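Local structure of 6-phosphogluconate dehydrogenase (Decarboxylating) (4E21) at residues B[299-303]-B[330-334]; B[306-310]-B[323-328]; B[135-141]-B[153-159]. The protein probably catalyses the NADP-dependent oxidative decarboxylation of 6-phosphogluconate in the pentose phosphate pathway. All coordinates share one frame; numbering follows the deposited sequence.

Contact 1 of 3, residues B[299-303]-B[330-334]; sequences RVSDS and RFSSR
Val300 and its neighbours run, without regular helix or strand, past the last turn of helix 321-333, with the CA of Arg299 4.9 Å from the CA of Arg334. The crossing illustrates how a helix end can fasten an irregular segment with serine and arginine side chains. Ser333 OG works in both directions, accepting the N-H of Val300 (N to OG 2.8 Å, 162° at the hydrogen) while donating to Arg330 O one turn back. The carbonyl of Val300 is taken by Arg334: Arg334 NE, with the acceptor close to the guanidinium plane, lies 2.8 Å from Val300 O, and NH2 adds a weak second bond. A bend at chi3 (-130°) turns this guanidinium back so that NH2 also forms a salt bridge with Asp302 OD1, the carboxylate and guanidinium planes being only 22° apart, although the hydrogen bond within that bridge is poorly angled and weak. Asp302 OD1 also lies at the edge of the Phe331 ring, in its plane, 3.6 Å from Phe331 CE2. Arg330, on an extended chain, donates from NH1 to Ser301 O (3.1 Å), in the carbonyl plane, while Val300 CG1 covers one face of its guanidinium and packs 3.6 Å from Arg330 CD; Tyr218 adds a cation-pi contact. The Arg299 guanidinium sets a face over Arg334 CB, which lies 3.7 Å from Arg299 NH2. Asp302 OD2 also pairs with Arg307, so each carboxylate oxygen faces an arginine, which probably helps to keep the group ionised.

Contact 2 of 3, residues B[306-310]-B[323-328]; sequences GRWTV and LSSALY
Leu323 opens the interface by bringing CD1 to within 4.0 Å of Thr309 CG2, the two side chains crossing at about a right angle. Thr309 presents its methyl here because its OG1 is turned back to the carbonyl of Glu305. Next comes Ser324, whose OG nestles against both methyls of Val310, 3.7 Å from CG2 and 3.8 Å from CG1; a hydroxyl can sit in such apolar company when its polar needs are met elsewhere, and this one bonds to Ala320 O and to Tyr328 OH of a third subunit. One turn on, Leu327 makes the broadest apolar contact from its side. With CG anti to the backbone N (chi1 180°), its fork opens onto Arg307: Leu327 CD2 lies 3.8 Å from Arg307 CA, and both methyls touch Arg307 CG. Leu327 CD2 also meets Val310 CG2 at 4.1 Å. The charged end of Arg307 leads away to a salt bridge with Asp302. Tyr328 finishes the walk, its OH approaching Val310 CG1 only loosely and bonding instead to Ser324 of the third subunit, which is the reciprocal of the Ser324 bond above. The axes of the two short helical segments approach to 9.7 Å, their directions 145° apart, and the interface is held by van der Waals packing, with no polar bond between the two segments. Helices 305-316 and 321-333, joined by a short connection, thus form an antiparallel helical hairpin within the all-helical C-terminal domain of the 6-phosphogluconate dehydrogenase family.

Contact 3 of 3, residues B[135-141]-B[153-159]; sequences TYVDVGT and CLMIGGE
Val139 lies at the apolar centre, its CG1 3.8 Å from Leu154 CD2 and its CG2 beside Ile156 CG1. Val137 extends this face by setting CG1 against Ile156 CG2 at 3.8 Å, and Thr141 CB meets Leu154 CD2 at the far end; Phe170 of helix 167-173 covers the middle. Beneath these side chains, the hydrogen-bonded pairs Asp138-Gly157 and Gly140-Met155 (selenomethionine) each exchange two backbone bonds, Gly157 N to Asp138 O being nearly straight (2.8 Å, 170°). On the other face Asp138 takes a chi1 of 54°, which lays its carboxylate over Gly157, where a CB would clash with OD2. Its oxygens accept from the backbone N-H groups of Gly204 and His207. An alanine in place of Asp138 is likely to leave those two amides without their acceptor and so weaken the tie between this sheet and the start of helix 205-232. At the polar edge the strands part, and a water donates to Tyr136 O (2.7 Å) while accepting from Glu159 N. Glu159 is the N-cap residue of helix 160-165. The antiparallel pairing of strand 153-157 with the last of five mutually parallel strands extends the Rossmann-type sheet of the probable coenzyme-binding domain.

Overall arrangement
Contact 3 comes first along the chain and belongs to the presumed N-terminal NAD-binding region, where its two strands are part of the mixed seven-stranded sheet. Contacts 1 and 2 follow in the helical C-terminal region, with contact 2 nested inside the loop that contact 1 closes. These two share helix 321-333, their centres are about 11 Å apart, and the salt bridge between Asp302 and Arg307 joins them directly. Contact 3 is remote, its centre about 28 Å from that of contact 1 and 23 Å from that of contact 2. Contacts 1 and 2 touch the third subunit, contacts 2 and 3 the fourth, so both sheet domain and helical region meet neighbouring chains in the assembly.

Contact 1 of 3, residues B[299-303]-B[330-334]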
ATOM      1  N   ARG B 299     -18.070   5.203   8.805  1.00 30.04           N
ATOM      2  CA  ARG B 299     -18.297   4.440   7.578  1.00 29.81           C
ATOM      3  C   ARG B 299     -18.222   5.409   6.413  1.00 28.88           C
ATOM      4  O   ARG B 299     -18.998   6.353   6.330  1.00 27.99           O
ATOM      5  CB  ARG B 299     -19.638   3.712   7.624  1.00 27.73           C
ATOM      6  CG  ARG B 299     -19.732   2.686   8.757  1.00 32.78           C
ATOM      7  CD  ARG B 299     -21.088   1.954   8.777  1.00 34.45           C
ATOM      8  NE  ARG B 299     -21.389   1.314   7.490  1.00 34.70           N
ATOM      9  CZ  ARG B 299     -21.236   0.010   7.252  1.00 36.35           C
ATOM     10  NH1 ARG B 299     -20.805  -0.800   8.217  1.00 37.83           N
ATOM     11  NH2 ARG B 299     -21.524  -0.488   6.055  1.00 37.61           N
ATOM     12  N   VAL B 300     -17.236   5.210   5.551  1.00 27.54           N
ATOM     13  CA  VAL B 300     -17.025   6.122   4.435  1.00 27.77           C
ATOM     14  C   VAL B 300     -17.515   5.461   3.150  1.00 28.69           C
ATOM     15  O   VAL B 300     -17.101   4.347   2.818  1.00 28.12           O
ATOM     16  CB  VAL B 300     -15.539   6.507   4.278  1.00 26.26           C
ATOM     17  CG1 VAL B 300     -15.384   7.512   3.162  1.00 25.41           C
ATOM     18  CG2 VAL B 300     -14.964   7.059   5.605  1.00 26.78           C
ATOM     19  N   SER B 301     -18.403   6.150   2.448  1.00 28.32           N
ATOM     20  CA  SER B 301     -18.940   5.681   1.188  1.00 30.22           C
ATOM     21  C   SER B 301     -17.984   6.047   0.081  1.00 29.84           C
ATOM     22  O   SER B 301     -17.070   6.847   0.273  1.00 28.59           O
ATOM     23  CB  SER B 301     -20.292   6.345   0.904  1.00 32.52           C
ATOM     24  OG  SER B 301     -21.291   5.884   1.798  1.00 37.27           O
ATOM     25  N   ASP B 302     -18.214   5.460  -1.085  1.00 28.02           N
ATOM     26  CA  ASP B 302     -17.458   5.788  -2.282  1.00 27.62           C
ATOM     27  C   ASP B 302     -18.449   5.657  -3.450  1.00 27.86           C
ATOM     28  O   ASP B 302     -19.259   4.729  -3.460  1.00 28.10           O
ATOM     29  CB  ASP B 302     -16.285   4.815  -2.439  1.00 23.38           C
ATOM     30  CG  ASP B 302     -16.711   3.484  -3.025  1.00 27.10           C
ATOM     31  OD1 ASP B 302     -17.129   2.579  -2.260  1.00 26.06           O
ATOM     32  OD2 ASP B 302     -16.632   3.343  -4.267  1.00 27.71           O
ATOM     33  N   SER B 303     -18.393   6.566  -4.424  1.00 26.17           N
ATOM     34  CA  SER B 303     -19.451   6.646  -5.435  1.00 29.50           C
ATOM     35  C   SER B 303     -19.162   6.000  -6.785  1.00 29.09           C
ATOM     36  O   SER B 303     -20.031   5.967  -7.658  1.00 30.46           O
ATOM     37  CB  SER B 303     -19.895   8.092  -5.641  1.00 29.22           C
ATOM     38  OG  SER B 303     -20.407   8.603  -4.426  1.00 31.01           O
ATOM     39  N   ARG B 330     -11.534   3.134   2.515  1.00 17.23           N
ATOM     40  CA  ARG B 330     -12.975   3.338   2.547  1.00 20.78           C
ATOM     41  C   ARG B 330     -13.702   1.996   2.682  1.00 21.03           C
ATOM     42  O   ARG B 330     -14.646   1.891   3.474  1.00 23.24           O
ATOM     43  CB  ARG B 330     -13.466   4.131   1.324  1.00 21.43           C
ATOM     44  CG  ARG B 330     -12.864   5.526   1.232  1.00 20.31           C
ATOM     45  CD  ARG B 330     -13.587   6.384   0.225  1.00 22.75           C
ATOM     46  NE  ARG B 330     -13.030   7.733   0.181  1.00 24.94           N
ATOM     47  CZ  ARG B 330     -13.650   8.788  -0.336  1.00 24.95           C
ATOM     48  NH1 ARG B 330     -14.877   8.673  -0.840  1.00 23.67           N
ATOM     49  NH2 ARG B 330     -13.046   9.959  -0.329  1.00 25.43           N
ATOM     50  N   PHE B 331     -13.256   0.973   1.943  1.00 19.28           N
ATOM     51  CA  PHE B 331     -13.858  -0.367   2.068  1.00 20.38           C
ATOM     52  C   PHE B 331     -13.793  -0.901   3.497  1.00 23.29           C
ATOM     53  O   PHE B 331     -14.799  -1.384   4.023  1.00 22.22           O
ATOM     54  CB  PHE B 331     -13.218  -1.406   1.135  1.00 20.04           C
ATOM     55  CG  PHE B 331     -13.427  -1.137  -0.316  1.00 19.72           C
ATOM     56  CD1 PHE B 331     -12.724  -1.847  -1.262  1.00 20.14           C
ATOM     57  CD2 PHE B 331     -14.312  -0.151  -0.740  1.00 20.99           C
ATOM     58  CE1 PHE B 331     -12.930  -1.599  -2.629  1.00 21.36           C
ATOM     59  CE2 PHE B 331     -14.506   0.113  -2.096  1.00 20.89           C
ATOM     60  CZ  PHE B 331     -13.827  -0.612  -3.032  1.00 21.08           C
ATOM     61  N   SER B 332     -12.612  -0.833   4.122  1.00 21.18           N
ATOM     62  CA  SER B 332     -12.451  -1.402   5.463  1.00 22.89           C
ATOM     63  C   SER B 332     -13.179  -0.557   6.498  1.00 21.91           C
ATOM     64  O   SER B 332     -13.588  -1.065   7.540  1.00 22.47           O
ATOM     65  CB  SER B 332     -10.966  -1.573   5.846  1.00 19.74           C
ATOM     66  OG  SER B 332     -10.290  -0.353   5.667  1.00 19.90           O
ATOM     67  N   SER B 333     -13.352   0.727   6.202  1.00 21.35           N
ATOM     68  CA  SER B 333     -14.097   1.607   7.089  1.00 20.76           C
ATOM     69  C   SER B 333     -15.554   1.142   7.177  1.00 24.72           C
ATOM     70  O   SER B 333     -16.254   1.441   8.153  1.00 23.15           O
ATOM     71  CB  SER B 333     -14.030   3.045   6.604  1.00 23.17           C
ATOM     72  OG  SER B 333     -15.114   3.352   5.744  1.00 24.12           O
ATOM     73  N   ARG B 334     -16.008   0.397   6.169  1.00 24.24           N
ATOM     74  CA  ARG B 334     -17.329  -0.211   6.249  1.00 25.93           C
ATOM     75  C   ARG B 334     -17.308  -1.651   6.765  1.00 26.20           C
ATOM     76  O   ARG B 334     -18.334  -2.316   6.721  1.00 28.29           O
ATOM     77  CB  ARG B 334     -18.032  -0.195   4.905  1.00 25.96           C
ATOM     78  CG  ARG B 334     -18.330   1.151   4.358  1.00 27.35           C
ATOM     79  CD  ARG B 334     -18.963   0.999   2.970  1.00 31.39           C
ATOM     80  NE  ARG B 334     -18.242   1.881   2.082  1.00 32.28           N
ATOM     81  CZ  ARG B 334     -17.698   1.532   0.927  1.00 30.96           C
ATOM     82  NH1 ARG B 334     -17.850   0.303   0.437  1.00 26.49           N
ATOM     83  NH2 ARG B 334     -17.030   2.456   0.244  1.00 30.25           N
TER

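Contact 2 of 3, residues B[306-310]-B[323-328]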
ATOM      1  N   GLY B 306     -13.738   6.518  -7.934  1.00 23.86           N
ATOM      2  CA  GLY B 306     -12.536   5.981  -7.322  1.00 23.00           C
ATOM      3  C   GLY B 306     -12.263   4.562  -7.790  1.00 23.45           C
ATOM      4  O   GLY B 306     -11.125   4.229  -8.139  1.00 24.20           O
ATOM      5  N   ARG B 307     -13.287   3.711  -7.798  1.00 20.88           N
ATOM      6  CA  ARG B 307     -13.087   2.362  -8.312  1.00 22.17           C
ATOM      7  C   ARG B 307     -12.703   2.367  -9.789  1.00 21.93           C
ATOM      8  O   ARG B 307     -11.801   1.631 -10.195  1.00 21.97           O
ATOM      9  CB  ARG B 307     -14.316   1.482  -8.098  1.00 19.58           C
ATOM     10  CG  ARG B 307     -14.810   1.512  -6.699  1.00 22.03           C
ATOM     11  CD  ARG B 307     -15.888   0.496  -6.462  1.00 22.46           C
ATOM     12  NE  ARG B 307     -16.581   0.744  -5.198  1.00 23.24           N
ATOM     13  CZ  ARG B 307     -17.240  -0.193  -4.524  1.00 23.92           C
ATOM     14  NH1 ARG B 307     -17.278  -1.435  -4.993  1.00 20.87           N
ATOM     15  NH2 ARG B 307     -17.868   0.113  -3.394  1.00 22.68           N
ATOM     16  N   TRP B 308     -13.404   3.164 -10.592  1.00 21.61           N
ATOM     17  CA  TRP B 308     -13.155   3.193 -12.028  1.00 23.15           C
ATOM     18  C   TRP B 308     -11.727   3.630 -12.306  1.00 20.25           C
ATOM     19  O   TRP B 308     -11.109   3.175 -13.249  1.00 20.44           O
ATOM     20  CB  TRP B 308     -14.141   4.118 -12.757  1.00 23.26           C
ATOM     21  CG  TRP B 308     -15.574   3.824 -12.431  1.00 25.51           C
ATOM     22  CD1 TRP B 308     -16.076   2.659 -11.917  1.00 24.50           C
ATOM     23  CD2 TRP B 308     -16.701   4.694 -12.625  1.00 26.27           C
ATOM     24  NE1 TRP B 308     -17.434   2.759 -11.750  1.00 24.23           N
ATOM     25  CE2 TRP B 308     -17.847   3.996 -12.180  1.00 28.45           C
ATOM     26  CE3 TRP B 308     -16.850   5.994 -13.124  1.00 26.57           C
ATOM     27  CZ2 TRP B 308     -19.135   4.558 -12.224  1.00 28.79           C
ATOM     28  CZ3 TRP B 308     -18.133   6.558 -13.166  1.00 27.87           C
ATOM     29  CH2 TRP B 308     -19.255   5.840 -12.718  1.00 28.47           C
ATOM     30  N   THR B 309     -11.215   4.526 -11.481  1.00 20.92           N
ATOM     31  CA  THR B 309      -9.853   5.033 -11.645  1.00 22.27           C
ATOM     32  C   THR B 309      -8.834   3.920 -11.474  1.00 20.34           C
ATOM     33  O   THR B 309      -7.903   3.792 -12.273  1.00 21.14           O
ATOM     34  CB  THR B 309      -9.508   6.157 -10.620  1.00 22.21           C
ATOM     35  OG1 THR B 309     -10.373   7.282 -10.813  1.00 20.64           O
ATOM     36  CG2 THR B 309      -8.078   6.606 -10.794  1.00 19.47           C
ATOM     37  N   VAL B 310      -9.004   3.122 -10.425  1.00 19.85           N
ATOM     38  CA  VAL B 310      -8.117   1.985 -10.186  1.00 21.12           C
ATOM     39  C   VAL B 310      -8.226   0.926 -11.309  1.00 21.92           C
ATOM     40  O   VAL B 310      -7.215   0.353 -11.734  1.00 20.36           O
ATOM     41  CB  VAL B 310      -8.401   1.352  -8.826  1.00 21.30           C
ATOM     42  CG1 VAL B 310      -7.613   0.037  -8.667  1.00 20.08           C
ATOM     43  CG2 VAL B 310      -8.090   2.377  -7.693  1.00 19.78           C
ATOM     44  N   LEU B 323      -3.634   5.752  -4.680  1.00 16.51           N
ATOM     45  CA  LEU B 323      -5.033   5.832  -5.070  1.00 19.40           C
ATOM     46  C   LEU B 323      -5.785   4.584  -4.613  1.00 18.64           C
ATOM     47  O   LEU B 323      -6.912   4.691  -4.100  1.00 19.22           O
ATOM     48  CB  LEU B 323      -5.227   6.094  -6.591  1.00 17.12           C
ATOM     49  CG  LEU B 323      -4.509   7.325  -7.184  1.00 19.09           C
ATOM     50  CD1 LEU B 323      -4.846   7.588  -8.663  1.00 17.26           C
ATOM     51  CD2 LEU B 323      -4.739   8.577  -6.340  1.00 17.56           C
ATOM     52  N   SER B 324      -5.174   3.409  -4.773  1.00 17.41           N
ATOM     53  CA  SER B 324      -5.885   2.169  -4.427  1.00 19.62           C
ATOM     54  C   SER B 324      -6.046   2.038  -2.922  1.00 19.00           C
ATOM     55  O   SER B 324      -7.114   1.665  -2.414  1.00 18.13           O
ATOM     56  CB  SER B 324      -5.172   0.937  -4.983  1.00 17.59           C
ATOM     57  OG  SER B 324      -4.881   1.146  -6.348  1.00 20.00           O
ATOM     58  N   SER B 325      -4.975   2.325  -2.207  1.00 17.34           N
ATOM     59  CA  SER B 325      -5.039   2.229  -0.767  1.00 18.62           C
ATOM     60  C   SER B 325      -6.060   3.185  -0.151  1.00 17.65           C
ATOM     61  O   SER B 325      -6.750   2.819   0.791  1.00 17.00           O
ATOM     62  CB  SER B 325      -3.660   2.378  -0.175  1.00 17.65           C
ATOM     63  OG  SER B 325      -3.052   1.096  -0.228  1.00 18.86           O
ATOM     64  N   ALA B 326      -6.193   4.381  -0.720  1.00 17.70           N
ATOM     65  CA  ALA B 326      -7.204   5.334  -0.248  1.00 19.34           C
ATOM     66  C   ALA B 326      -8.611   4.772  -0.464  1.00 18.96           C
ATOM     67  O   ALA B 326      -9.505   4.924   0.387  1.00 18.59           O
ATOM     68  CB  ALA B 326      -7.058   6.685  -0.935  1.00 17.84           C
ATOM     69  N   LEU B 327      -8.803   4.114  -1.595  1.00 17.29           N
ATOM     70  CA  LEU B 327     -10.065   3.435  -1.856  1.00 19.80           C
ATOM     71  C   LEU B 327     -10.303   2.292  -0.857  1.00 19.19           C
ATOM     72  O   LEU B 327     -11.410   2.168  -0.301  1.00 19.27           O
ATOM     73  CB  LEU B 327     -10.118   2.904  -3.297  1.00 19.25           C
ATOM     74  CG  LEU B 327     -11.394   2.163  -3.708  1.00 19.70           C
ATOM     75  CD1 LEU B 327     -12.598   3.098  -3.730  1.00 18.82           C
ATOM     76  CD2 LEU B 327     -11.199   1.520  -5.087  1.00 21.86           C
ATOM     77  N   TYR B 328      -9.278   1.463  -0.638  1.00 17.93           N
ATOM     78  CA  TYR B 328      -9.431   0.283   0.215  1.00 19.11           C
ATOM     79  C   TYR B 328      -9.715   0.686   1.654  1.00 20.04           C
ATOM     80  O   TYR B 328     -10.399  -0.042   2.392  1.00 19.85           O
ATOM     81  CB  TYR B 328      -8.212  -0.651   0.150  1.00 18.42           C
ATOM     82  CG  TYR B 328      -7.930  -1.169  -1.249  1.00 18.50           C
ATOM     83  CD1 TYR B 328      -6.622  -1.414  -1.684  1.00 17.56           C
ATOM     84  CD2 TYR B 328      -8.970  -1.396  -2.137  1.00 18.70           C
ATOM     85  CE1 TYR B 328      -6.365  -1.885  -2.981  1.00 19.12           C
ATOM     86  CE2 TYR B 328      -8.734  -1.848  -3.430  1.00 20.14           C
ATOM     87  CZ  TYR B 328      -7.431  -2.096  -3.847  1.00 20.21           C
ATOM     88  OH  TYR B 328      -7.214  -2.529  -5.124  1.00 18.82           O
TER

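Contact 3 of 3, residues B[135-141]-B[153-159]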
ATOM      1  N   THR B 135     -25.616  15.170 -31.515  1.00 26.10           N
ATOM      2  CA  THR B 135     -24.278  15.198 -30.955  1.00 27.86           C
ATOM      3  C   THR B 135     -24.301  15.014 -29.439  1.00 28.73           C
ATOM      4  O   THR B 135     -24.940  15.776 -28.702  1.00 28.77           O
ATOM      5  CB  THR B 135     -23.480  16.433 -31.399  1.00 27.42           C
ATOM      6  OG1 THR B 135     -23.480  16.497 -32.834  1.00 33.34           O
ATOM      7  CG2 THR B 135     -22.052  16.324 -30.929  1.00 27.65           C
ATOM      8  N   TYR B 136     -23.630  13.964 -28.988  1.00 27.15           N
ATOM      9  CA  TYR B 136     -23.628  13.618 -27.565  1.00 29.05           C
ATOM     10  C   TYR B 136     -22.347  14.084 -26.850  1.00 25.87           C
ATOM     11  O   TYR B 136     -21.242  13.655 -27.196  1.00 24.80           O
ATOM     12  CB  TYR B 136     -23.825  12.110 -27.393  1.00 26.11           C
ATOM     13  CG  TYR B 136     -24.139  11.667 -25.972  1.00 27.62           C
ATOM     14  CD1 TYR B 136     -25.420  11.824 -25.439  1.00 28.02           C
ATOM     15  CD2 TYR B 136     -23.168  11.056 -25.176  1.00 26.60           C
ATOM     16  CE1 TYR B 136     -25.718  11.401 -24.151  1.00 27.42           C
ATOM     17  CE2 TYR B 136     -23.463  10.633 -23.891  1.00 26.33           C
ATOM     18  CZ  TYR B 136     -24.740  10.811 -23.391  1.00 26.50           C
ATOM     19  OH  TYR B 136     -25.044  10.404 -22.118  1.00 32.21           O
ATOM     20  N   VAL B 137     -22.518  14.956 -25.853  1.00 25.75           N
ATOM     21  CA  VAL B 137     -21.403  15.577 -25.134  1.00 24.24           C
ATOM     22  C   VAL B 137     -21.330  15.154 -23.659  1.00 25.01           C
ATOM     23  O   VAL B 137     -22.325  15.243 -22.931  1.00 24.81           O
ATOM     24  CB  VAL B 137     -21.490  17.110 -25.240  1.00 25.49           C
ATOM     25  CG1 VAL B 137     -20.309  17.769 -24.553  1.00 23.79           C
ATOM     26  CG2 VAL B 137     -21.535  17.522 -26.698  1.00 26.38           C
ATOM     27  N   ASP B 138     -20.158  14.672 -23.226  1.00 25.07           N
ATOM     28  CA  ASP B 138     -19.965  14.293 -21.822  1.00 24.71           C
ATOM     29  C   ASP B 138     -19.267  15.398 -21.038  1.00 24.14           C
ATOM     30  O   ASP B 138     -18.257  15.954 -21.472  1.00 24.83           O
ATOM     31  CB  ASP B 138     -19.254  12.932 -21.653  1.00 24.43           C
ATOM     32  CG  ASP B 138     -17.920  12.848 -22.404  1.00 25.35           C
ATOM     33  OD1 ASP B 138     -17.916  12.716 -23.648  1.00 26.21           O
ATOM     34  OD2 ASP B 138     -16.865  12.883 -21.746  1.00 25.95           O
ATOM     35  N   VAL B 139     -19.841  15.748 -19.901  1.00 22.33           N
ATOM     36  CA  VAL B 139     -19.236  16.749 -19.045  1.00 23.63           C
ATOM     37  C   VAL B 139     -19.054  16.187 -17.645  1.00 25.57           C
ATOM     38  O   VAL B 139     -20.018  15.797 -16.993  1.00 26.96           O
ATOM     39  CB  VAL B 139     -20.049  18.080 -19.003  1.00 23.98           C
ATOM     40  CG1 VAL B 139     -19.456  19.046 -17.978  1.00 25.26           C
ATOM     41  CG2 VAL B 139     -20.067  18.737 -20.370  1.00 23.03           C
ATOM     42  N   GLY B 140     -17.804  16.094 -17.210  1.00 24.82           N
ATOM     43  CA  GLY B 140     -17.514  15.807 -15.825  1.00 22.87           C
ATOM     44  C   GLY B 140     -17.476  17.141 -15.118  1.00 25.82           C
ATOM     45  O   GLY B 140     -16.725  18.041 -15.507  1.00 25.44           O
ATOM     46  N   THR B 141     -18.302  17.297 -14.094  1.00 26.54           N
ATOM     47  CA  THR B 141     -18.339  18.565 -13.395  1.00 27.62           C
ATOM     48  C   THR B 141     -17.829  18.377 -11.971  1.00 31.06           C
ATOM     49  O   THR B 141     -18.114  17.377 -11.304  1.00 33.26           O
ATOM     50  CB  THR B 141     -19.744  19.243 -13.460  1.00 32.33           C
ATOM     51  OG1 THR B 141     -20.393  19.170 -12.193  1.00 35.94           O
ATOM     52  CG2 THR B 141     -20.615  18.595 -14.525  1.00 28.18           C
ATOM     53  N   CYS B 153     -15.798  23.485 -12.179  1.00 27.74           N
ATOM     54  CA  CYS B 153     -14.743  23.035 -13.076  1.00 26.40           C
ATOM     55  C   CYS B 153     -15.365  22.005 -14.017  1.00 24.14           C
ATOM     56  O   CYS B 153     -16.022  21.082 -13.560  1.00 23.48           O
ATOM     57  CB  CYS B 153     -13.608  22.386 -12.287  1.00 24.71           C
ATOM     58  SG  CYS B 153     -12.290  21.852 -13.366  1.00 26.19           S
ATOM     59  N   LEU B 154     -15.158  22.177 -15.319  1.00 23.59           N
ATOM     60  CA  LEU B 154     -15.842  21.374 -16.346  1.00 26.36           C
ATOM     61  C   LEU B 154     -14.860  20.674 -17.269  1.00 25.28           C
ATOM     62  O   LEU B 154     -13.979  21.304 -17.877  1.00 26.14           O
ATOM     63  CB  LEU B 154     -16.771  22.239 -17.198  1.00 23.96           C
ATOM     64  CG  LEU B 154     -17.887  22.960 -16.449  1.00 26.77           C
ATOM     65  CD1 LEU B 154     -18.791  23.723 -17.420  1.00 27.77           C
ATOM     66  CD2 LEU B 154     -18.693  21.976 -15.642  1.00 27.06           C
HETATM   67  N   MSE B 155     -15.012  19.365 -17.358  1.00 22.94           N
HETATM   68  CA  MSE B 155     -14.145  18.555 -18.182  1.00 23.25           C
HETATM   69  C   MSE B 155     -15.019  17.912 -19.256  1.00 24.93           C
HETATM   70  O   MSE B 155     -15.935  17.133 -18.955  1.00 22.75           O
HETATM   71  CB  MSE B 155     -13.431  17.519 -17.310  1.00 23.72           C
HETATM   72  CG  MSE B 155     -12.463  18.155 -16.284  1.00 22.23           C
HETATM   73 SE   MSE B 155     -12.463  17.144 -14.624  0.64 26.25          SE
HETATM   74  CE  MSE B 155     -13.663  18.250 -13.545  1.00 22.54           C
ATOM     75  N   ILE B 156     -14.733  18.267 -20.510  1.00 26.42           N
ATOM     76  CA  ILE B 156     -15.674  18.091 -21.613  1.00 23.21           C
ATOM     77  C   ILE B 156     -15.128  17.166 -22.691  1.00 23.26           C
ATOM     78  O   ILE B 156     -14.004  17.354 -23.163  1.00 23.93           O
ATOM     79  CB  ILE B 156     -16.022  19.462 -22.223  1.00 25.47           C
ATOM     80  CG1 ILE B 156     -16.380  20.462 -21.109  1.00 25.06           C
ATOM     81  CG2 ILE B 156     -17.144  19.334 -23.255  1.00 23.86           C
ATOM     82  CD1 ILE B 156     -16.311  21.938 -21.536  1.00 23.75           C
ATOM     83  N   GLY B 157     -15.907  16.146 -23.047  1.00 21.71           N
ATOM     84  CA  GLY B 157     -15.566  15.270 -24.161  1.00 22.71           C
ATOM     85  C   GLY B 157     -16.632  15.285 -25.255  1.00 24.82           C
ATOM     86  O   GLY B 157     -17.822  15.469 -24.980  1.00 24.21           O
ATOM     87  N   GLY B 158     -16.216  15.072 -26.500  1.00 27.17           N
ATOM     88  CA  GLY B 158     -17.153  14.996 -27.613  1.00 26.37           C
ATOM     89  C   GLY B 158     -16.681  15.761 -28.832  1.00 27.18           C
ATOM     90  O   GLY B 158     -15.548  16.233 -28.855  1.00 26.93           O
ATOM     91  N   GLU B 159     -17.534  15.887 -29.847  1.00 26.43           N
ATOM     92  CA  GLU B 159     -17.126  16.519 -31.104  1.00 27.84           C
ATOM     93  C   GLU B 159     -16.788  18.003 -30.964  1.00 28.16           C
ATOM     94  O   GLU B 159     -17.476  18.748 -30.269  1.00 26.54           O
ATOM     95  CB  GLU B 159     -18.219  16.357 -32.157  1.00 30.68           C
ATOM     96  CG  GLU B 159     -18.314  14.961 -32.758  1.00 30.65           C
ATOM     97  CD  GLU B 159     -19.604  14.769 -33.530  1.00 35.69           C
ATOM     98  OE1 GLU B 159     -20.178  15.795 -33.987  1.00 40.09           O
ATOM     99  OE2 GLU B 159     -20.058  13.607 -33.662  1.00 35.68           O
TER
HETATM  100  O   HOH W   1     -19.688  13.996 -29.382  1.00 27.77           O